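Long-range contacts in Exo beta-1,2-glucooligosaccharide sophorohydrolase (non-reducing end) (Parabacteroides distasonis ATCC 8503, PDB 5Z06), which hydrolyses linear beta-1,2-glucan and beta-1,2-glucooligosaccharides from the non-reducing end, releasing the disaccharide sophorose: residues A[463-468]-A[534-539]; A[391-396]-A[467-472]. All blocks are in the same frame, centred on the assembly; numbering follows the deposited sequence.

Contact 1 of 2, residues A[463-468]-A[534-539]; sequences WNETMI and LFFIHY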
ATOM      1  N   TRP A 463      -1.652  21.182  14.097  1.00 29.28           N
ATOM      2  CA  TRP A 463      -2.423  20.339  13.191  1.00 28.56           C
ATOM      3  C   TRP A 463      -1.572  19.231  12.595  1.00 29.30           C
ATOM      4  O   TRP A 463      -0.537  19.476  11.970  1.00 29.18           O
ATOM      5  CB  TRP A 463      -2.975  21.157  12.051  1.00 26.31           C
ATOM      6  CG  TRP A 463      -3.651  20.341  10.993  1.00 26.66           C
ATOM      7  CD1 TRP A 463      -3.199  20.083   9.716  1.00 25.01           C
ATOM      8  CD2 TRP A 463      -4.883  19.645  11.124  1.00 26.35           C
ATOM      9  NE1 TRP A 463      -4.095  19.298   9.044  1.00 23.75           N
ATOM     10  CE2 TRP A 463      -5.140  19.006   9.880  1.00 26.03           C
ATOM     11  CE3 TRP A 463      -5.807  19.513  12.155  1.00 26.62           C
ATOM     12  CZ2 TRP A 463      -6.288  18.260   9.652  1.00 25.91           C
ATOM     13  CZ3 TRP A 463      -6.962  18.762  11.923  1.00 27.29           C
ATOM     14  CH2 TRP A 463      -7.190  18.153  10.687  1.00 27.01           C
ATOM     15  N   ASN A 464      -2.009  18.011  12.854  1.00 27.62           N
ATOM     16  CA  ASN A 464      -1.561  16.847  12.138  1.00 28.00           C
ATOM     17  C   ASN A 464      -2.651  15.771  12.269  1.00 27.07           C
ATOM     18  O   ASN A 464      -3.821  16.100  12.481  1.00 29.34           O
ATOM     19  CB  ASN A 464      -0.143  16.411  12.589  1.00 27.06           C
ATOM     20  CG  ASN A 464      -0.079  15.886  14.008  1.00 26.82           C
ATOM     21  OD1 ASN A 464      -1.055  15.889  14.758  1.00 26.99           O
ATOM     22  ND2 ASN A 464       1.091  15.419  14.377  1.00 28.28           N
ATOM     23  N   GLU A 465      -2.279  14.507  12.173  1.00 28.18           N
ATOM     24  CA  GLU A 465      -3.265  13.412  12.140  1.00 28.84           C
ATOM     25  C   GLU A 465      -3.766  12.968  13.493  1.00 29.65           C
ATOM     26  O   GLU A 465      -4.638  12.086  13.554  1.00 31.14           O
ATOM     27  CB  GLU A 465      -2.662  12.176  11.455  1.00 28.54           C
ATOM     28  CG  GLU A 465      -1.536  11.461  12.201  1.00 28.25           C
ATOM     29  CD  GLU A 465      -0.157  11.847  11.713  1.00 27.70           C
ATOM     30  OE1 GLU A 465       0.049  13.029  11.575  1.00 30.90           O
ATOM     31  OE2 GLU A 465       0.723  11.007  11.499  1.00 29.58           O
ATOM     32  N   THR A 466      -3.213  13.547  14.565  1.00 27.67           N
ATOM     33  CA  THR A 466      -3.323  12.990  15.888  1.00 27.35           C
ATOM     34  C   THR A 466      -4.430  13.594  16.735  1.00 27.93           C
ATOM     35  O   THR A 466      -4.421  13.394  17.946  1.00 29.21           O
ATOM     36  CB  THR A 466      -1.985  13.106  16.653  1.00 28.58           C
ATOM     37  OG1 THR A 466      -1.791  14.440  17.123  1.00 28.77           O
ATOM     38  CG2 THR A 466      -0.813  12.682  15.761  1.00 29.27           C
ATOM     39  N   MET A 467      -5.403  14.300  16.144  1.00 28.24           N
ATOM     40  CA  MET A 467      -6.484  14.876  16.974  1.00 29.23           C
ATOM     41  C   MET A 467      -7.215  13.810  17.812  1.00 29.00           C
ATOM     42  O   MET A 467      -7.555  14.059  18.977  1.00 28.83           O
ATOM     43  CB  MET A 467      -7.517  15.628  16.147  1.00 30.00           C
ATOM     44  CG  MET A 467      -8.699  16.126  16.984  1.00 29.23           C
ATOM     45  SD  MET A 467      -9.899  17.117  16.092  1.00 29.91           S
ATOM     46  CE  MET A 467      -8.964  18.582  15.703  1.00 28.64           C
ATOM     47  N   ILE A 468      -7.453  12.651  17.207  1.00 26.51           N
ATOM     48  CA  ILE A 468      -8.233  11.595  17.838  1.00 28.06           C
ATOM     49  C   ILE A 468      -7.473  10.983  19.005  1.00 27.81           C
ATOM     50  O   ILE A 468      -8.078  10.422  19.904  1.00 25.74           O
ATOM     51  CB  ILE A 468      -8.626  10.477  16.829  1.00 28.79           C
ATOM     52  CG1 ILE A 468      -9.747   9.596  17.373  1.00 29.31           C
ATOM     53  CG2 ILE A 468      -7.435   9.594  16.438  1.00 28.74           C
ATOM     54  CD1 ILE A 468     -11.099  10.237  17.316  1.00 30.51           C
ATOM     55  N   LEU A 534      -3.066  15.120   2.947  1.00 26.28           N
ATOM     56  CA  LEU A 534      -4.511  15.074   3.072  1.00 25.88           C
ATOM     57  C   LEU A 534      -5.039  13.995   4.002  1.00 25.57           C
ATOM     58  O   LEU A 534      -6.184  14.090   4.438  1.00 28.20           O
ATOM     59  CB  LEU A 534      -5.177  14.949   1.710  1.00 26.31           C
ATOM     60  CG  LEU A 534      -6.638  15.356   1.607  1.00 26.96           C
ATOM     61  CD1 LEU A 534      -6.859  16.776   2.096  1.00 27.40           C
ATOM     62  CD2 LEU A 534      -7.087  15.224   0.154  1.00 27.17           C
ATOM     63  N   PHE A 535      -4.237  12.986   4.333  1.00 25.07           N
ATOM     64  CA  PHE A 535      -4.703  11.968   5.283  1.00 26.98           C
ATOM     65  C   PHE A 535      -4.959  12.527   6.677  1.00 27.21           C
ATOM     66  O   PHE A 535      -5.647  11.895   7.479  1.00 26.96           O
ATOM     67  CB  PHE A 535      -3.765  10.763   5.342  1.00 27.33           C
ATOM     68  CG  PHE A 535      -2.554  10.956   6.202  1.00 27.94           C
ATOM     69  CD1 PHE A 535      -2.604  10.661   7.559  1.00 28.40           C
ATOM     70  CD2 PHE A 535      -1.351  11.385   5.665  1.00 28.56           C
ATOM     71  CE1 PHE A 535      -1.489  10.793   8.373  1.00 28.77           C
ATOM     72  CE2 PHE A 535      -0.226  11.537   6.474  1.00 29.23           C
ATOM     73  CZ  PHE A 535      -0.292  11.231   7.825  1.00 29.36           C
ATOM     74  N   PHE A 536      -4.413  13.709   6.953  1.00 26.73           N
ATOM     75  CA  PHE A 536      -4.735  14.445   8.160  1.00 27.83           C
ATOM     76  C   PHE A 536      -6.242  14.658   8.374  1.00 27.95           C
ATOM     77  O   PHE A 536      -6.708  14.612   9.521  1.00 27.48           O
ATOM     78  CB  PHE A 536      -3.997  15.786   8.169  1.00 28.73           C
ATOM     79  CG  PHE A 536      -2.516  15.689   8.440  1.00 27.14           C
ATOM     80  CD1 PHE A 536      -1.822  14.473   8.469  1.00 27.29           C
ATOM     81  CD2 PHE A 536      -1.805  16.851   8.645  1.00 28.22           C
ATOM     82  CE1 PHE A 536      -0.468  14.446   8.723  1.00 27.18           C
ATOM     83  CE2 PHE A 536      -0.451  16.823   8.907  1.00 27.63           C
ATOM     84  CZ  PHE A 536       0.216  15.613   8.954  1.00 26.34           C
ATOM     85  N   ILE A 537      -6.996  14.874   7.298  1.00 25.86           N
ATOM     86  CA  ILE A 537      -8.449  15.006   7.420  1.00 27.21           C
ATOM     87  C   ILE A 537      -9.237  13.682   7.367  1.00 27.07           C
ATOM     88  O   ILE A 537     -10.460  13.676   7.337  1.00 28.10           O
ATOM     89  CB  ILE A 537      -9.021  16.032   6.417  1.00 26.83           C
ATOM     90  CG1 ILE A 537      -8.898  15.543   4.965  1.00 26.21           C
ATOM     91  CG2 ILE A 537      -8.321  17.360   6.609  1.00 25.87           C
ATOM     92  CD1 ILE A 537      -9.835  16.238   4.031  1.00 26.71           C
ATOM     93  N   HIS A 538      -8.524  12.564   7.376  1.00 28.22           N
ATOM     94  CA  HIS A 538      -9.125  11.255   7.271  1.00 27.30           C
ATOM     95  C   HIS A 538      -9.062  10.539   8.605  1.00 27.80           C
ATOM     96  O   HIS A 538     -10.097  10.306   9.217  1.00 25.15           O
ATOM     97  CB  HIS A 538      -8.417  10.418   6.200  1.00 27.17           C
ATOM     98  CG  HIS A 538      -8.512  11.009   4.837  1.00 26.56           C
ATOM     99  ND1 HIS A 538      -7.609  10.716   3.837  1.00 26.43           N
ATOM    100  CD2 HIS A 538      -9.391  11.897   4.311  1.00 26.71           C
ATOM    101  CE1 HIS A 538      -7.906  11.429   2.763  1.00 27.33           C
ATOM    102  NE2 HIS A 538      -8.993  12.139   3.018  1.00 28.70           N
ATOM    103  N   TYR A 539      -7.845  10.247   9.064  1.00 27.36           N
ATOM    104  CA  TYR A 539      -7.639   9.241  10.106  1.00 27.23           C
ATOM    105  C   TYR A 539      -8.354   9.556  11.403  1.00 26.16           C
ATOM    106  O   TYR A 539      -9.007   8.690  11.958  1.00 28.37           O
ATOM    107  CB  TYR A 539      -6.169   9.057  10.400  1.00 25.77           C
ATOM    108  CG  TYR A 539      -5.321   8.497   9.284  1.00 26.43           C
ATOM    109  CD1 TYR A 539      -5.858   8.056   8.089  1.00 26.70           C
ATOM    110  CD2 TYR A 539      -3.958   8.346   9.479  1.00 27.53           C
ATOM    111  CE1 TYR A 539      -5.047   7.527   7.105  1.00 27.54           C
ATOM    112  CE2 TYR A 539      -3.144   7.806   8.509  1.00 27.97           C
ATOM    113  CZ  TYR A 539      -3.686   7.415   7.315  1.00 27.63           C
ATOM    114  OH  TYR A 539      -2.856   6.882   6.358  1.00 27.86           O
TER
HETATM  115  O   HOH W   1      -6.140  12.512  11.010  1.00 25.60           O
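The ring of Phe536 carries the backbone of Asn464 and Glu465 over one face, while Trp463 NE1 and Phe535 CD1 lie at its edge in the ring plane. The loop entering helix 467-475 and a second loop, in what is probably the (alpha/alpha)6-barrel domain expected of a GH144 enzyme, meet in this way. Asn464 CA makes a CH-pi contact, 3.7 Å from the Phe536 ring centroid. Phe536 in turn presents its edge to the face of the Trp463 five-membered ring in an offset edge-to-face pair, the planes 73° apart; Trp463 NE1 spends its hydrogen on Gly531 O. Farther along the indole, CZ2 rests against Ile537 CG2 at 3.8 Å. Glu465 lies against both phenylalanines: CB packs on Phe535 CE1 (3.6 Å), and OE2 lies in the plane of the Phe535 ring at its edge. A bend at chi2 (-98°) brings OE1 beside Phe536 CE1. OE1 and Asn464 ND2 hold a bound glycerol, which may mark a pocket. Asn464 OD1 closes an Asx turn, accepting from Thr466 N and, on a lone pair, from Thr466 OG1. A single water joins the backbones, donating to Glu465 O at 3.0 Å and to Phe536 O at 2.6 Å.

Contact 2 of 2, residues A[391-396]-A[467-472]; sequences DLVETS and MITYML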
ATOM      1  N   ASP A 391       2.615   2.910  20.852  1.00 24.66           N
ATOM      2  CA  ASP A 391       2.407   4.006  19.917  1.00 24.22           C
ATOM      3  C   ASP A 391       1.007   4.517  20.169  1.00 27.14           C
ATOM      4  O   ASP A 391      -0.007   3.883  19.793  1.00 28.43           O
ATOM      5  CB  ASP A 391       2.550   3.530  18.494  1.00 24.76           C
ATOM      6  CG  ASP A 391       2.446   4.655  17.502  1.00 24.93           C
ATOM      7  OD1 ASP A 391       1.574   5.543  17.675  1.00 23.32           O
ATOM      8  OD2 ASP A 391       3.234   4.627  16.529  1.00 24.78           O
ATOM      9  N   LEU A 392       0.938   5.663  20.825  1.00 27.81           N
ATOM     10  CA  LEU A 392      -0.328   6.159  21.308  1.00 27.27           C
ATOM     11  C   LEU A 392      -1.225   6.586  20.154  1.00 26.62           C
ATOM     12  O   LEU A 392      -2.444   6.555  20.281  1.00 24.46           O
ATOM     13  CB  LEU A 392      -0.112   7.321  22.281  1.00 27.08           C
ATOM     14  CG  LEU A 392      -1.343   7.684  23.116  1.00 27.70           C
ATOM     15  CD1 LEU A 392      -1.596   6.601  24.142  1.00 28.72           C
ATOM     16  CD2 LEU A 392      -1.178   9.032  23.789  1.00 28.06           C
ATOM     17  N   VAL A 393      -0.631   7.013  19.048  1.00 25.90           N
ATOM     18  CA  VAL A 393      -1.422   7.514  17.944  1.00 26.80           C
ATOM     19  C   VAL A 393      -2.091   6.319  17.274  1.00 27.04           C
ATOM     20  O   VAL A 393      -3.277   6.371  16.969  1.00 26.31           O
ATOM     21  CB  VAL A 393      -0.586   8.311  16.943  1.00 26.91           C
ATOM     22  CG1 VAL A 393      -1.423   8.678  15.730  1.00 27.64           C
ATOM     23  CG2 VAL A 393      -0.002   9.563  17.603  1.00 26.77           C
ATOM     24  N   GLU A 394      -1.314   5.256  17.086  1.00 27.31           N
ATOM     25  CA  GLU A 394      -1.784   4.012  16.489  1.00 27.94           C
ATOM     26  C   GLU A 394      -2.834   3.392  17.400  1.00 26.68           C
ATOM     27  O   GLU A 394      -3.889   2.941  16.933  1.00 24.00           O
ATOM     28  CB  GLU A 394      -0.610   3.047  16.259  1.00 27.58           C
ATOM     29  CG  GLU A 394       0.448   3.569  15.283  1.00 27.92           C
ATOM     30  CD  GLU A 394      -0.057   3.729  13.868  1.00 29.24           C
ATOM     31  OE1 GLU A 394      -1.033   3.050  13.514  1.00 28.94           O
ATOM     32  OE2 GLU A 394       0.510   4.548  13.118  1.00 29.11           O
ATOM     33  N   THR A 395      -2.551   3.428  18.699  1.00 25.03           N
ATOM     34  CA  THR A 395      -3.508   3.018  19.718  1.00 26.10           C
ATOM     35  C   THR A 395      -4.792   3.787  19.586  1.00 24.86           C
ATOM     36  O   THR A 395      -5.857   3.191  19.578  1.00 24.98           O
ATOM     37  CB  THR A 395      -2.941   3.190  21.149  1.00 25.98           C
ATOM     38  OG1 THR A 395      -1.847   2.298  21.301  1.00 26.35           O
ATOM     39  CG2 THR A 395      -3.972   2.846  22.222  1.00 25.90           C
ATOM     40  N   SER A 396      -4.706   5.101  19.448  1.00 24.28           N
ATOM     41  CA  SER A 396      -5.921   5.902  19.243  1.00 25.04           C
ATOM     42  C   SER A 396      -6.688   5.527  17.976  1.00 25.39           C
ATOM     43  O   SER A 396      -7.920   5.493  18.000  1.00 25.39           O
ATOM     44  CB  SER A 396      -5.625   7.386  19.228  1.00 24.38           C
ATOM     45  OG  SER A 396      -4.989   7.806  18.051  1.00 24.14           O
ATOM     46  N   MET A 467      -5.403  14.300  16.144  1.00 28.24           N
ATOM     47  CA  MET A 467      -6.484  14.876  16.974  1.00 29.23           C
ATOM     48  C   MET A 467      -7.215  13.810  17.812  1.00 29.00           C
ATOM     49  O   MET A 467      -7.555  14.059  18.977  1.00 28.83           O
ATOM     50  CB  MET A 467      -7.517  15.628  16.147  1.00 30.00           C
ATOM     51  CG  MET A 467      -8.699  16.126  16.984  1.00 29.23           C
ATOM     52  SD  MET A 467      -9.899  17.117  16.092  1.00 29.91           S
ATOM     53  CE  MET A 467      -8.964  18.582  15.703  1.00 28.64           C
ATOM     54  N   ILE A 468      -7.453  12.651  17.207  1.00 26.51           N
ATOM     55  CA  ILE A 468      -8.233  11.595  17.838  1.00 28.06           C
ATOM     56  C   ILE A 468      -7.473  10.983  19.005  1.00 27.81           C
ATOM     57  O   ILE A 468      -8.078  10.422  19.904  1.00 25.74           O
ATOM     58  CB  ILE A 468      -8.626  10.477  16.829  1.00 28.79           C
ATOM     59  CG1 ILE A 468      -9.747   9.596  17.373  1.00 29.31           C
ATOM     60  CG2 ILE A 468      -7.435   9.594  16.438  1.00 28.74           C
ATOM     61  CD1 ILE A 468     -11.099  10.237  17.316  1.00 30.51           C
ATOM     62  N   THR A 469      -6.140  11.072  18.961  1.00 29.10           N
ATOM     63  CA  THR A 469      -5.287  10.674  20.080  1.00 28.18           C
ATOM     64  C   THR A 469      -5.597  11.515  21.326  1.00 29.39           C
ATOM     65  O   THR A 469      -5.738  10.987  22.446  1.00 30.99           O
ATOM     66  CB  THR A 469      -3.801  10.791  19.709  1.00 28.36           C
ATOM     67  OG1 THR A 469      -3.590  10.295  18.374  1.00 26.04           O
ATOM     68  CG2 THR A 469      -2.961  10.014  20.690  1.00 28.24           C
ATOM     69  N   TYR A 470      -5.736  12.812  21.129  1.00 28.47           N
ATOM     70  CA  TYR A 470      -6.160  13.686  22.223  1.00 30.59           C
ATOM     71  C   TYR A 470      -7.610  13.469  22.570  1.00 29.07           C
ATOM     72  O   TYR A 470      -7.965  13.429  23.727  1.00 29.33           O
ATOM     73  CB  TYR A 470      -5.905  15.151  21.907  1.00 30.35           C
ATOM     74  CG  TYR A 470      -4.478  15.530  22.134  1.00 29.75           C
ATOM     75  CD1 TYR A 470      -3.537  15.402  21.123  1.00 28.28           C
ATOM     76  CD2 TYR A 470      -4.060  15.998  23.381  1.00 30.21           C
ATOM     77  CE1 TYR A 470      -2.234  15.767  21.335  1.00 29.14           C
ATOM     78  CE2 TYR A 470      -2.749  16.347  23.603  1.00 28.36           C
ATOM     79  CZ  TYR A 470      -1.843  16.226  22.584  1.00 29.76           C
ATOM     80  OH  TYR A 470      -0.540  16.573  22.824  1.00 29.89           O
ATOM     81  N   MET A 471      -8.438  13.304  21.557  1.00 30.19           N
ATOM     82  CA  MET A 471      -9.848  13.082  21.791  1.00 30.91           C
ATOM     83  C   MET A 471     -10.008  11.870  22.678  1.00 29.29           C
ATOM     84  O   MET A 471     -10.630  11.965  23.729  1.00 29.76           O
ATOM     85  CB  MET A 471     -10.600  12.864  20.497  1.00 32.92           C
ATOM     86  CG  MET A 471     -10.690  14.104  19.645  1.00 36.32           C
ATOM     87  SD  MET A 471     -11.939  15.234  20.263  1.00 40.97           S
ATOM     88  CE  MET A 471     -11.070  16.729  19.859  1.00 42.93           C
ATOM     89  N   LEU A 472      -9.417  10.755  22.269  1.00 26.22           N
ATOM     90  CA  LEU A 472      -9.621   9.510  22.990  1.00 27.05           C
ATOM     91  C   LEU A 472      -8.981   9.546  24.346  1.00 26.72           C
ATOM     92  O   LEU A 472      -9.564   9.040  25.302  1.00 29.10           O
ATOM     93  CB  LEU A 472      -9.177   8.297  22.188  1.00 26.03           C
ATOM     94  CG  LEU A 472     -10.128   8.013  21.019  1.00 27.07           C
ATOM     95  CD1 LEU A 472      -9.514   7.002  20.054  1.00 27.98           C
ATOM     96  CD2 LEU A 472     -11.458   7.470  21.502  1.00 27.57           C
TER
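Ile468 opens the contact by setting CG2 against Ser396 OG, 3.4 Å away, on the first turn of helix 467-475. Thr469 comes next and meets three residues of the other helix through its two branches. Its OG1 is hydrogen-bonded to Ser396 OG at 2.9 Å and also lies beside Val393 CA and CG2. The methyl Thr469 CG2, anti to the backbone N, packs against Leu392 CD2 at 3.7 Å and also touches the carbonyl oxygen of Leu392. Ser396 turns its OG between its own backbone N and carbonyl carbon (chi1 74°), which points the hydroxyl at Thr469 OG1. The helices come close here: Ser396 CB lies 3.4 Å from Thr469 CA, tighter than a usual carbon contact. Replacing Thr469 with an alanine would probably leave Ser396 OG without its partner across the interface and open a gap beside Leu392 CD2. One turn on, Leu472 directs CD1 at the carbonyl of Ser396 and extends to Gln400 and Leu403. The two helix segments cross at 76°, their axes 8.4 Å apart. Helix 392-408 follows directly from the short strand 390-391, with Asp391 as its N-cap, its OD1 accepting from Glu394 N; helix 467-475 has helix 485-490 beside Met467 and Met471, and Met471 also touches helix 691-702.

In the fold
Contacts 1 and 2 lie about 10 Å apart between centres, on the same side of the chain's centre, and share Met467 and Ile468 at the start of helix 467-475. Along the chain, helix 392-408 comes first, then the loop leading into helix 467-475, and lastly the loop at 534-539. The middle element therefore serves both contacts: its approach lies against the later loop, and its helical turns cross the earlier helix. The two contacts also meet directly, Thr466 CG2 packing on Val393 CG2 at 3.7 Å. Parts of the helical domain far apart in sequence are thus tied together beside Glu465 and Asn464, where the bound glycerol, probably from the crystallisation liquor, may mark a pocket.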